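Local structure of 3,6-diketocamphane 1,6-monooxygenase (Pseudomonas putida, 4UWM) at residues 11-16 and 20-25; 271-276 and 309-314; 349-352 and 357-360. The protein catalyses the FMNH2-dependent Baeyer-Villiger oxygenation of a diketocamphane to a lactone in the breakdown of (-)-camphor. All coordinates share one frame; numbering follows the deposited sequence. Where two conformers were deposited one is given.

Interaction 1: 11-16 and 20-25; sequences PYMRPG and RQTFDW
The first beta-alpha unit of the barrel turns back on itself where Met13, in the loop after strand 4-9, lies against Thr22 and Trp25 of helix 19-35. CG of Met13 is anti to its own carbonyl carbon (chi1 -62°), and two further bends of the same sense curl the chain, laying the methylene and the methyl on Thr22 and the sulfur on the indole of Trp25. Met13 CG lies 3.6 Å from Thr22 OG1, and the terminal Met13 CE comes down on the helix backbone, 3.9 Å from Thr22 CA. The sulfur meets the indole obliquely, a Met-aromatic contact in which Met13 SD is 3.6 Å from Trp25 CD1.

This is the bacterial luciferase version of a TIM barrel, in which such a loop leads from the strand end to the next helix; His10, just before the cis peptide of Pro11, binds FMN, and the side chain of Pro11 is about 9 Å from the flavin. Pro11 CG approaches Thr22 CG2 at 4.3 Å, adding a looser apolar touch beside the methionine. The Thr22 hydroxyl is engaged by Ser18 O and Asn53 ND2, and Met13 thus packs on a polar atom already satisfied. With an alanine here in place of the methionine, Trp25 CD1 would probably lose its sulfur neighbour and a gap would open over Thr22.

Farther along, a water donates to both sides, 2.9 Å from Gly16 O and 2.7 Å from Gln21 OE1, an oxygen that also accepts from Ser18 N. At the positive phi of Gly16 (105°), a beta carbon would be jammed against Pro15 O.

Interaction 2: 271-276 and 309-314; sequences LVMEGP and ADLEFL
Met273, near the end of helix 265-274, reaches across to Leu311 and Glu312 in the first turn of helix 311-317. Both helices belong to the largely helical excursion that separates strand 254-261 of the TIM barrel from strand 320-322, well away from the flavin site, and one flexible side chain spans the gap between them. Met273 was modelled in two conformers; in the one described here the bond to CB does not point straight at the other helix, and the approach is made by the bent chain. With CG anti to the carbonyl carbon (chi1 -62°) and similar bends at the next two torsions, the thioether end swings inward. Met273 SD then lies 4.0 Å from Leu311 CG, and Met273 CE is 4.1 Å from Glu312 CB.

Leu311 answers with CG anti to its backbone N (chi1 179°), its side chain sliding past that of Met273 in the opposite direction, so that the branch carbon meets the sulfur while Leu311 CD2 stands 4.2 Å from Met273 CE. Val315, one turn on from Leu311, also touches Met273. Glu312 offers only the base of its side chain to the methionine; the rest runs extended, and its carboxylate forms a salt bridge with Lys269, a second and polar tie between the same two helices.

Each segment also holds a helix boundary. Gly275 is the first residue past helix 265-274 and sits at the N-cap position of helix 276-291, and a beta carbon there would clash with Leu271 O. Asp310 is the N-cap of helix 311-317: Asp310 OD1 accepts from Phe313 N at 3.0 Å, the N-H pointing almost straight at the oxygen (166°).

Interaction 3: 349-352 and 357-360; sequences HDYY and PWFQ
Tyr351 and Trp358 lie with their rings almost parallel, the planes at 10°, but offset until little of one lies over the other. The atom over the middle of the tyrosine face is the carbon that carries the indole: Trp358 CB sits 3.5 Å from the centroid of the Tyr351 ring, close to its normal, in a CH-pi contact. Because Trp358 CG is anti to the backbone N (chi1 172°), the indole continues from that carbon past the rim of the phenol, and Trp358 CE3 comes within 3.6 Å of Tyr351 CE2. Pro357 touches the same ring obliquely, with its CG 4.3 Å from Tyr351 CE1. The far end of the indole reaches the preceding backbone, where Trp358 CZ2 is 3.9 Å from His349 N, a buried amide that finds no hydrogen-bond partner in the model. Phe260 of strand 254-261 packs on both aromatic side chains.

Between His349 and Tyr351 the chain bends in an inverse gamma turn centred on Asp350, whose carboxylate pairs with Arg17. The contact folds the loop after strand 343-347 onto the first turn of helix 356-369, in the last beta-alpha unit of the TIM barrel.

From the N terminus, interaction 1 closes the short loop between strand 4-9 and helix 19-35. Interaction 2 comes much later and closes a longer, mostly helical loop of 32 residues. Interaction 3 then closes the short loop before helix 356-369. The three follow in series, with neither nesting nor crossing. In space interactions 1 and 3 meet, as fits the pairing of strands 4-9 and 343-347 in the closed sheet: Arg14 N bonds to Asp350 OD2, and Tyr352 OH to Asp24 OD2. Interaction 2 touches interaction 3 through Pro276, which packs on Tyr351, but stays about 6 Å from interaction 1 at the nearest atoms. The loop 349-352 thus joins the first barrel unit to the helical excursion.

Interaction 1: 11-16 and 20-25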
ATOM      1  N   PRO A  11      10.269   5.174 -11.010  1.00 20.43           N
ATOM      2  CA  PRO A  11      11.642   5.674 -10.988  1.00 21.74           C
ATOM      3  C   PRO A  11      12.350   5.298 -12.293  1.00 22.09           C
ATOM      4  O   PRO A  11      11.699   4.801 -13.225  1.00 20.65           O
ATOM      5  CB  PRO A  11      12.248   4.900  -9.837  1.00 20.50           C
ATOM      6  CG  PRO A  11      11.572   3.572  -9.937  1.00 21.44           C
ATOM      7  CD  PRO A  11      10.141   3.885 -10.317  1.00 23.76           C
ATOM      8  N   TYR A  12      13.655   5.560 -12.378  1.00 17.47           N
ATOM      9  CA  TYR A  12      14.467   4.971 -13.447  1.00 18.53           C
ATOM     10  C   TYR A  12      15.615   4.195 -12.792  1.00 19.78           C
ATOM     11  O   TYR A  12      16.723   4.725 -12.622  1.00 18.47           O
ATOM     12  CB  TYR A  12      15.019   6.045 -14.404  1.00 20.01           C
ATOM     13  CG  TYR A  12      13.946   6.730 -15.236  1.00 21.87           C
ATOM     14  CD1 TYR A  12      13.260   6.024 -16.229  1.00 21.07           C
ATOM     15  CD2 TYR A  12      13.618   8.071 -15.034  1.00 18.64           C
ATOM     16  CE1 TYR A  12      12.267   6.632 -16.985  1.00 21.89           C
ATOM     17  CE2 TYR A  12      12.620   8.685 -15.796  1.00 21.60           C
ATOM     18  CZ  TYR A  12      11.961   7.956 -16.772  1.00 21.97           C
ATOM     19  OH  TYR A  12      10.975   8.521 -17.551  1.00 25.75           O
ATOM     20  N   MET A  13      15.322   2.967 -12.396  1.00 15.34           N
ATOM     21  CA  MET A  13      16.281   2.116 -11.701  1.00 19.15           C
ATOM     22  C   MET A  13      16.982   1.251 -12.732  1.00 16.98           C
ATOM     23  O   MET A  13      16.319   0.640 -13.575  1.00 16.61           O
ATOM     24  CB  MET A  13      15.593   1.192 -10.680  1.00 14.53           C
ATOM     25  CG  MET A  13      14.837   1.851  -9.526  1.00 18.00           C
ATOM     26  SD  MET A  13      15.835   2.992  -8.524  1.00 22.60           S
ATOM     27  CE  MET A  13      16.945   1.886  -7.688  1.00 16.86           C
ATOM     28  N   ARG A  14      18.317   1.148 -12.647  1.00 20.19           N
ATOM     29  CA  ARG A  14      19.079   0.275 -13.560  0.70 18.79           C
ATOM     30  C   ARG A  14      18.530  -1.140 -13.563  1.00 17.30           C
ATOM     31  O   ARG A  14      18.260  -1.709 -12.497  1.00 19.18           O
ATOM     32  CB  ARG A  14      20.571   0.212 -13.182  0.70 21.25           C
ATOM     33  CG  ARG A  14      21.361   1.480 -13.414  0.70 23.29           C
ATOM     34  CD  ARG A  14      22.853   1.169 -13.517  0.70 24.74           C
ATOM     35  NE  ARG A  14      23.368   0.471 -12.340  0.70 23.25           N
ATOM     36  CZ  ARG A  14      23.747   1.068 -11.210  0.70 24.25           C
ATOM     37  NH1 ARG A  14      23.665   2.385 -11.091  0.70 26.39           N
ATOM     38  NH2 ARG A  14      24.199   0.342 -10.187  0.70 23.62           N
ATOM     39  N   PRO A  15      18.363  -1.744 -14.755  1.00 19.84           N
ATOM     40  CA  PRO A  15      17.912  -3.131 -14.779  1.00 24.65           C
ATOM     41  C   PRO A  15      18.796  -4.025 -13.916  1.00 27.14           C
ATOM     42  O   PRO A  15      20.018  -3.885 -13.934  1.00 24.58           O
ATOM     43  CB  PRO A  15      18.020  -3.504 -16.265  1.00 24.51           C
ATOM     44  CG  PRO A  15      17.698  -2.218 -16.936  1.00 23.74           C
ATOM     45  CD  PRO A  15      18.418  -1.181 -16.114  1.00 20.44           C
ATOM     46  N   GLY A  16      18.170  -4.893 -13.124  1.00 22.44           N
ATOM     47  CA  GLY A  16      18.901  -5.682 -12.134  1.00 24.76           C
ATOM     48  C   GLY A  16      18.763  -5.248 -10.677  1.00 25.24           C
ATOM     49  O   GLY A  16      19.027  -6.046  -9.766  1.00 23.68           O
ATOM     50  N   ARG A  20      13.903  -4.560  -2.989  1.00 16.24           N
ATOM     51  CA  ARG A  20      14.359  -3.955  -1.739  1.00 15.49           C
ATOM     52  C   ARG A  20      15.233  -2.715  -1.940  1.00 15.94           C
ATOM     53  O   ARG A  20      15.073  -1.722  -1.228  1.00 18.03           O
ATOM     54  CB  ARG A  20      15.048  -4.983  -0.814  1.00 18.05           C
ATOM     55  CG  ARG A  20      15.300  -4.458   0.595  1.00 20.20           C
ATOM     56  CD  ARG A  20      16.092  -5.481   1.417  1.00 24.77           C
ATOM     57  NE  ARG A  20      15.980  -5.207   2.847  1.00 30.23           N
ATOM     58  CZ  ARG A  20      16.672  -4.271   3.492  1.00 38.68           C
ATOM     59  NH1 ARG A  20      17.548  -3.514   2.844  1.00 38.06           N
ATOM     60  NH2 ARG A  20      16.492  -4.092   4.793  1.00 37.81           N
ATOM     61  N   GLN A  21      16.154  -2.777  -2.901  1.00 15.27           N
ATOM     62  CA  GLN A  21      17.039  -1.646  -3.188  1.00 16.85           C
ATOM     63  C   GLN A  21      16.232  -0.447  -3.700  1.00 15.24           C
ATOM     64  O   GLN A  21      16.491   0.688  -3.325  1.00 16.96           O
ATOM     65  CB  GLN A  21      18.080  -2.035  -4.244  1.00 20.64           C
ATOM     66  CG  GLN A  21      19.179  -2.992  -3.771  1.00 18.44           C
ATOM     67  CD  GLN A  21      20.029  -3.472  -4.944  1.00 24.20           C
ATOM     68  OE1 GLN A  21      19.520  -3.842  -6.015  1.00 19.82           O
ATOM     69  NE2 GLN A  21      21.339  -3.452  -4.749  1.00 31.79           N
ATOM     70  N   THR A  22      15.257  -0.716  -4.558  1.00 16.35           N
ATOM     71  CA  THR A  22      14.428   0.342  -5.138  1.00 14.67           C
ATOM     72  C   THR A  22      13.663   1.049  -4.021  1.00 13.49           C
ATOM     73  O   THR A  22      13.582   2.283  -3.981  1.00 14.63           O
ATOM     74  CB  THR A  22      13.463  -0.278  -6.177  1.00 15.68           C
ATOM     75  OG1 THR A  22      14.234  -0.861  -7.224  1.00 15.79           O
ATOM     76  CG2 THR A  22      12.498   0.748  -6.782  1.00 13.36           C
ATOM     77  N   PHE A  23      13.069   0.247  -3.146  1.00 14.15           N
ATOM     78  CA  PHE A  23      12.265   0.742  -2.018  1.00 14.46           C
ATOM     79  C   PHE A  23      13.128   1.567  -1.054  1.00 15.77           C
ATOM     80  O   PHE A  23      12.761   2.688  -0.675  1.00 14.30           O
ATOM     81  CB  PHE A  23      11.550  -0.433  -1.336  1.00 14.21           C
ATOM     82  CG  PHE A  23      10.299  -0.041  -0.577  1.00 13.82           C
ATOM     83  CD1 PHE A  23       9.152   0.345  -1.266  1.00 12.34           C
ATOM     84  CD2 PHE A  23      10.267  -0.087   0.827  1.00 16.17           C
ATOM     85  CE1 PHE A  23       7.989   0.678  -0.575  1.00 13.19           C
ATOM     86  CE2 PHE A  23       9.119   0.253   1.524  1.00 16.84           C
ATOM     87  CZ  PHE A  23       7.977   0.651   0.814  1.00 14.86           C
ATOM     88  N   ASP A  24      14.320   1.053  -0.735  1.00 16.10           N
ATOM     89  CA  ASP A  24      15.297   1.770   0.097  1.00 15.89           C
ATOM     90  C   ASP A  24      15.697   3.127  -0.500  1.00 16.12           C
ATOM     91  O   ASP A  24      15.675   4.152   0.194  1.00 16.46           O
ATOM     92  CB  ASP A  24      16.534   0.874   0.342  1.00 19.23           C
ATOM     93  CG  ASP A  24      17.426   1.385   1.490  1.00 24.48           C
ATOM     94  OD1 ASP A  24      16.916   1.964   2.479  1.00 23.33           O
ATOM     95  OD2 ASP A  24      18.649   1.183   1.394  1.00 25.35           O
ATOM     96  N   TRP A  25      16.013   3.143  -1.793  1.00 15.39           N
ATOM     97  CA  TRP A  25      16.344   4.378  -2.497  1.00 15.81           C
ATOM     98  C   TRP A  25      15.186   5.403  -2.477  1.00 18.10           C
ATOM     99  O   TRP A  25      15.398   6.613  -2.258  1.00 17.63           O
ATOM    100  CB  TRP A  25      16.775   4.052  -3.940  1.00 16.37           C
ATOM    101  CG  TRP A  25      17.121   5.274  -4.827  1.00 16.51           C
ATOM    102  CD1 TRP A  25      16.715   5.496  -6.119  1.00 17.94           C
ATOM    103  CD2 TRP A  25      17.988   6.363  -4.496  1.00 18.29           C
ATOM    104  NE1 TRP A  25      17.245   6.684  -6.588  1.00 17.60           N
ATOM    105  CE2 TRP A  25      18.026   7.230  -5.607  1.00 18.17           C
ATOM    106  CE3 TRP A  25      18.718   6.708  -3.347  1.00 20.00           C
ATOM    107  CZ2 TRP A  25      18.795   8.418  -5.620  1.00 21.15           C
ATOM    108  CZ3 TRP A  25      19.469   7.898  -3.354  1.00 20.24           C
ATOM    109  CH2 TRP A  25      19.497   8.735  -4.489  1.00 21.38           C
TER
HETATM  110  O   HOH W   1      20.407  -6.160  -7.171  1.00 48.80           O

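Interaction 2: 271-276 and 309-314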
ATOM      1  N   LEU A 271      29.369  15.339 -14.824  1.00 38.84           N
ATOM      2  CA  LEU A 271      28.643  14.423 -13.947  1.00 38.56           C
ATOM      3  C   LEU A 271      27.400  13.826 -14.625  1.00 35.79           C
ATOM      4  O   LEU A 271      27.085  12.649 -14.427  1.00 31.18           O
ATOM      5  CB  LEU A 271      28.296  15.114 -12.622  1.00 39.95           C
ATOM      6  CG  LEU A 271      29.465  15.290 -11.635  1.00 41.06           C
ATOM      7  CD1 LEU A 271      29.118  16.299 -10.551  1.00 33.33           C
ATOM      8  CD2 LEU A 271      29.948  13.981 -11.024  1.00 34.40           C
ATOM      9  N   VAL A 272      26.726  14.641 -15.435  1.00 33.95           N
ATOM     10  CA  VAL A 272      25.595  14.190 -16.246  1.00 31.20           C
ATOM     11  C   VAL A 272      26.062  13.221 -17.321  1.00 34.57           C
ATOM     12  O   VAL A 272      25.553  12.106 -17.418  1.00 32.35           O
ATOM     13  CB  VAL A 272      24.840  15.377 -16.909  1.00 32.86           C
ATOM     14  CG1 VAL A 272      23.791  14.881 -17.899  1.00 32.93           C
ATOM     15  CG2 VAL A 272      24.205  16.276 -15.870  1.00 29.48           C
ATOM     16  N   MET A 273      27.040  13.640 -18.123  1.00 38.30           N
ATOM     17  CA  MET A 273      27.538  12.820 -19.231  0.70 33.48           C
ATOM     18  C   MET A 273      28.082  11.477 -18.763  1.00 32.01           C
ATOM     19  O   MET A 273      27.882  10.445 -19.420  1.00 34.16           O
ATOM     20  CB  MET A 273      28.654  13.547 -20.006  0.70 38.79           C
ATOM     21  CG  MET A 273      28.261  14.846 -20.687  0.70 33.78           C
ATOM     22  SD  MET A 273      27.112  14.673 -22.056  0.70 39.22           S
ATOM     23  CE  MET A 273      28.051  13.694 -23.228  0.70 48.56           C
ATOM     24  N   GLU A 274      28.786  11.490 -17.640  1.00 38.66           N
ATOM     25  CA  GLU A 274      29.495  10.304 -17.171  1.00 35.26           C
ATOM     26  C   GLU A 274      28.767   9.541 -16.068  1.00 42.26           C
ATOM     27  O   GLU A 274      29.207   8.457 -15.688  1.00 42.23           O
ATOM     28  CB  GLU A 274      30.919  10.682 -16.721  1.00 42.85           C
ATOM     29  CG  GLU A 274      31.864  11.026 -17.870  1.00 53.04           C
ATOM     30  CD  GLU A 274      33.259  11.461 -17.423  1.00 60.76           C
ATOM     31  OE1 GLU A 274      33.625  11.268 -16.246  1.00 53.71           O
ATOM     32  OE2 GLU A 274      34.004  12.003 -18.266  1.00 70.66           O
ATOM     33  N   GLY A 275      27.656  10.086 -15.566  1.00 36.19           N
ATOM     34  CA  GLY A 275      26.936   9.455 -14.452  1.00 36.46           C
ATOM     35  C   GLY A 275      25.625   8.740 -14.793  1.00 34.12           C
ATOM     36  O   GLY A 275      25.361   8.447 -15.960  1.00 30.59           O
ATOM     37  N   PRO A 276      24.810   8.432 -13.761  1.00 34.95           N
ATOM     38  CA  PRO A 276      23.509   7.744 -13.880  1.00 27.21           C
ATOM     39  C   PRO A 276      22.566   8.342 -14.934  1.00 23.37           C
ATOM     40  O   PRO A 276      21.924   7.591 -15.654  1.00 25.01           O
ATOM     41  CB  PRO A 276      22.907   7.930 -12.493  1.00 25.10           C
ATOM     42  CG  PRO A 276      24.095   7.904 -11.588  1.00 27.33           C
ATOM     43  CD  PRO A 276      25.192   8.622 -12.345  1.00 29.56           C
ATOM     44  N   ALA A 309      20.038  14.739 -32.767  1.00 57.17           N
ATOM     45  CA  ALA A 309      19.776  14.821 -31.326  1.00 51.67           C
ATOM     46  C   ALA A 309      20.388  13.624 -30.597  1.00 47.64           C
ATOM     47  O   ALA A 309      19.914  12.491 -30.724  1.00 48.98           O
ATOM     48  CB  ALA A 309      18.286  14.923 -31.045  1.00 45.23           C
ATOM     49  N   ASP A 310      21.458  13.888 -29.854  1.00 42.07           N
ATOM     50  CA  ASP A 310      22.118  12.870 -29.047  1.00 42.08           C
ATOM     51  C   ASP A 310      22.292  13.392 -27.621  1.00 37.30           C
ATOM     52  O   ASP A 310      21.796  14.469 -27.284  1.00 41.25           O
ATOM     53  CB  ASP A 310      23.464  12.464 -29.670  1.00 45.30           C
ATOM     54  CG  ASP A 310      24.437  13.633 -29.810  1.00 46.06           C
ATOM     55  OD1 ASP A 310      24.296  14.669 -29.117  1.00 50.11           O
ATOM     56  OD2 ASP A 310      25.369  13.507 -30.624  1.00 57.68           O
ATOM     57  N   LEU A 311      23.003  12.637 -26.794  1.00 37.78           N
ATOM     58  CA  LEU A 311      23.132  12.963 -25.379  1.00 40.67           C
ATOM     59  C   LEU A 311      23.676  14.370 -25.148  1.00 45.32           C
ATOM     60  O   LEU A 311      23.070  15.158 -24.422  1.00 38.30           O
ATOM     61  CB  LEU A 311      23.997  11.916 -24.662  1.00 35.41           C
ATOM     62  CG  LEU A 311      24.282  12.079 -23.169  1.00 40.46           C
ATOM     63  CD1 LEU A 311      23.006  12.293 -22.359  1.00 44.27           C
ATOM     64  CD2 LEU A 311      25.045  10.861 -22.669  1.00 41.77           C
ATOM     65  N   GLU A 312      24.804  14.687 -25.784  1.00 45.04           N
ATOM     66  CA  GLU A 312      25.437  15.986 -25.602  1.00 36.80           C
ATOM     67  C   GLU A 312      24.547  17.135 -26.059  1.00 32.03           C
ATOM     68  O   GLU A 312      24.521  18.191 -25.423  1.00 37.57           O
ATOM     69  CB  GLU A 312      26.803  16.043 -26.309  1.00 48.58           C
ATOM     70  CG  GLU A 312      27.561  17.340 -26.065  1.00 49.11           C
ATOM     71  CD  GLU A 312      29.040  17.249 -26.397  1.00 58.72           C
ATOM     72  OE1 GLU A 312      29.405  16.544 -27.365  1.00 53.66           O
ATOM     73  OE2 GLU A 312      29.838  17.890 -25.679  1.00 61.92           O
ATOM     74  N   PHE A 313      23.803  16.929 -27.143  1.00 34.89           N
ATOM     75  CA  PHE A 313      22.823  17.921 -27.555  1.00 36.42           C
ATOM     76  C   PHE A 313      21.824  18.215 -26.425  1.00 39.55           C
ATOM     77  O   PHE A 313      21.546  19.380 -26.113  1.00 40.71           O
ATOM     78  CB  PHE A 313      22.079  17.491 -28.819  1.00 38.91           C
ATOM     79  CG  PHE A 313      20.815  18.271 -29.052  1.00 46.56           C
ATOM     80  CD1 PHE A 313      20.869  19.597 -29.479  1.00 48.58           C
ATOM     81  CD2 PHE A 313      19.568  17.700 -28.803  1.00 43.23           C
ATOM     82  CE1 PHE A 313      19.706  20.332 -29.668  1.00 51.52           C
ATOM     83  CE2 PHE A 313      18.404  18.431 -28.992  1.00 47.21           C
ATOM     84  CZ  PHE A 313      18.472  19.749 -29.426  1.00 47.06           C
ATOM     85  N   LEU A 314      21.289  17.150 -25.829  1.00 42.45           N
ATOM     86  CA  LEU A 314      20.326  17.265 -24.728  1.00 36.82           C
ATOM     87  C   LEU A 314      20.955  17.969 -23.531  1.00 33.26           C
ATOM     88  O   LEU A 314      20.380  18.904 -22.984  1.00 35.59           O
ATOM     89  CB  LEU A 314      19.778  15.876 -24.332  1.00 31.24           C
ATOM     90  CG  LEU A 314      18.903  15.131 -25.346  1.00 33.11           C
ATOM     91  CD1 LEU A 314      18.528  13.745 -24.840  1.00 34.20           C
ATOM     92  CD2 LEU A 314      17.643  15.917 -25.696  1.00 33.70           C
TER

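Interaction 3: 349-352 and 357-360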
ATOM      1  N   HIS A 349      17.080  10.124 -10.647  1.00 24.04           N
ATOM      2  CA  HIS A 349      17.775   9.036 -11.328  1.00 21.30           C
ATOM      3  C   HIS A 349      18.467   8.072 -10.365  1.00 18.43           C
ATOM      4  O   HIS A 349      18.512   8.318  -9.174  1.00 20.69           O
ATOM      5  CB  HIS A 349      18.726   9.597 -12.389  1.00 19.96           C
ATOM      6  CG  HIS A 349      18.031   9.892 -13.670  1.00 15.98           C
ATOM      7  ND1 HIS A 349      17.836   8.937 -14.643  1.00 17.52           N
ATOM      8  CD2 HIS A 349      17.388  11.002 -14.095  1.00 16.11           C
ATOM      9  CE1 HIS A 349      17.156   9.466 -15.644  1.00 14.95           C
ATOM     10  NE2 HIS A 349      16.884  10.722 -15.342  1.00 16.30           N
ATOM     11  N   ASP A 350      18.988   6.967 -10.881  1.00 18.13           N
ATOM     12  CA  ASP A 350      19.510   5.917 -10.018  1.00 17.05           C
ATOM     13  C   ASP A 350      20.908   6.268  -9.476  1.00 23.93           C
ATOM     14  O   ASP A 350      21.922   5.825 -10.028  1.00 23.00           O
ATOM     15  CB  ASP A 350      19.534   4.572 -10.750  1.00 18.95           C
ATOM     16  CG  ASP A 350      19.865   3.409  -9.832  1.00 15.73           C
ATOM     17  OD1 ASP A 350      20.304   3.631  -8.699  1.00 19.01           O
ATOM     18  OD2 ASP A 350      19.681   2.270 -10.258  1.00 19.02           O
ATOM     19  N   TYR A 351      20.913   7.040  -8.393  1.00 22.02           N
ATOM     20  CA  TYR A 351      22.107   7.426  -7.642  1.00 27.15           C
ATOM     21  C   TYR A 351      22.235   6.686  -6.319  1.00 25.50           C
ATOM     22  O   TYR A 351      22.972   7.106  -5.406  1.00 24.40           O
ATOM     23  CB  TYR A 351      22.067   8.921  -7.366  1.00 24.41           C
ATOM     24  CG  TYR A 351      22.702   9.752  -8.443  1.00 28.95           C
ATOM     25  CD1 TYR A 351      24.089   9.968  -8.463  1.00 33.26           C
ATOM     26  CD2 TYR A 351      21.925  10.347  -9.431  1.00 30.10           C
ATOM     27  CE1 TYR A 351      24.676  10.750  -9.453  1.00 29.99           C
ATOM     28  CE2 TYR A 351      22.501  11.128 -10.421  1.00 33.40           C
ATOM     29  CZ  TYR A 351      23.873  11.333 -10.419  1.00 34.47           C
ATOM     30  OH  TYR A 351      24.422  12.103 -11.406  1.00 33.65           O
ATOM     31  N   TYR A 352      21.530   5.567  -6.224  1.00 21.08           N
ATOM     32  CA  TYR A 352      21.474   4.802  -4.994  1.00 20.63           C
ATOM     33  C   TYR A 352      22.870   4.375  -4.500  1.00 22.98           C
ATOM     34  O   TYR A 352      23.105   4.383  -3.291  1.00 22.07           O
ATOM     35  CB  TYR A 352      20.630   3.558  -5.205  1.00 18.19           C
ATOM     36  CG  TYR A 352      20.432   2.689  -3.985  1.00 17.64           C
ATOM     37  CD1 TYR A 352      19.948   3.214  -2.784  1.00 20.10           C
ATOM     38  CD2 TYR A 352      20.698   1.326  -4.044  1.00 16.58           C
ATOM     39  CE1 TYR A 352      19.730   2.403  -1.681  1.00 19.82           C
ATOM     40  CE2 TYR A 352      20.492   0.514  -2.944  1.00 20.80           C
ATOM     41  CZ  TYR A 352      19.989   1.052  -1.776  1.00 22.15           C
ATOM     42  OH  TYR A 352      19.770   0.224  -0.697  1.00 21.19           O
ATOM     43  N   PRO A 357      26.801  13.431  -4.887  1.00 29.71           N
ATOM     44  CA  PRO A 357      26.692  14.511  -5.869  1.00 30.80           C
ATOM     45  C   PRO A 357      25.242  14.832  -6.277  1.00 31.82           C
ATOM     46  O   PRO A 357      24.931  15.974  -6.638  1.00 29.70           O
ATOM     47  CB  PRO A 357      27.496  13.993  -7.066  1.00 31.38           C
ATOM     48  CG  PRO A 357      27.602  12.528  -6.887  1.00 29.28           C
ATOM     49  CD  PRO A 357      27.532  12.263  -5.424  1.00 27.34           C
ATOM     50  N   TRP A 358      24.368  13.832  -6.197  1.00 32.67           N
ATOM     51  CA  TRP A 358      22.936  14.011  -6.493  1.00 31.07           C
ATOM     52  C   TRP A 358      22.224  14.801  -5.370  1.00 23.25           C
ATOM     53  O   TRP A 358      21.521  15.787  -5.620  1.00 27.90           O
ATOM     54  CB  TRP A 358      22.303  12.634  -6.763  1.00 29.86           C
ATOM     55  CG  TRP A 358      20.823  12.645  -6.898  1.00 27.65           C
ATOM     56  CD1 TRP A 358      19.907  12.163  -5.992  1.00 28.26           C
ATOM     57  CD2 TRP A 358      20.070  13.169  -7.989  1.00 31.08           C
ATOM     58  NE1 TRP A 358      18.632  12.361  -6.458  1.00 23.48           N
ATOM     59  CE2 TRP A 358      18.694  12.979  -7.677  1.00 23.97           C
ATOM     60  CE3 TRP A 358      20.414  13.781  -9.204  1.00 29.57           C
ATOM     61  CZ2 TRP A 358      17.677  13.380  -8.531  1.00 30.08           C
ATOM     62  CZ3 TRP A 358      19.394  14.173 -10.062  1.00 39.18           C
ATOM     63  CH2 TRP A 358      18.037  13.969  -9.719  1.00 32.84           C
ATOM     64  N   PHE A 359      22.433  14.387  -4.130  1.00 23.75           N
ATOM     65  CA  PHE A 359      21.958  15.138  -2.970  1.00 25.40           C
ATOM     66  C   PHE A 359      22.415  16.618  -2.924  1.00 31.01           C
ATOM     67  O   PHE A 359      21.609  17.517  -2.623  1.00 27.95           O
ATOM     68  CB  PHE A 359      22.334  14.394  -1.685  1.00 24.79           C
ATOM     69  CG  PHE A 359      21.552  13.116  -1.465  1.00 25.36           C
ATOM     70  CD1 PHE A 359      20.398  12.829  -2.217  1.00 26.70           C
ATOM     71  CD2 PHE A 359      21.933  12.216  -0.468  1.00 24.25           C
ATOM     72  CE1 PHE A 359      19.667  11.659  -1.990  1.00 25.16           C
ATOM     73  CE2 PHE A 359      21.206  11.051  -0.240  1.00 28.85           C
ATOM     74  CZ  PHE A 359      20.069  10.774  -1.004  1.00 24.73           C
ATOM     75  N   GLN A 360      23.698  16.857  -3.236  1.00 35.51           N
ATOM     76  CA  GLN A 360      24.263  18.213  -3.310  0.50 31.49           C
ATOM     77  C   GLN A 360      23.540  19.021  -4.382  1.00 30.25           C
ATOM     78  O   GLN A 360      23.127  20.162  -4.137  1.00 33.73           O
ATOM     79  CB  GLN A 360      25.769  18.162  -3.614  0.50 38.54           C
ATOM     80  CG  GLN A 360      26.497  19.497  -3.473  0.50 43.31           C
ATOM     81  CD  GLN A 360      26.584  19.962  -2.029  0.50 47.98           C
ATOM     82  OE1 GLN A 360      27.658  19.942  -1.423  0.50 51.48           O
ATOM     83  NE2 GLN A 360      25.450  20.373  -1.467  0.50 43.33           N
TER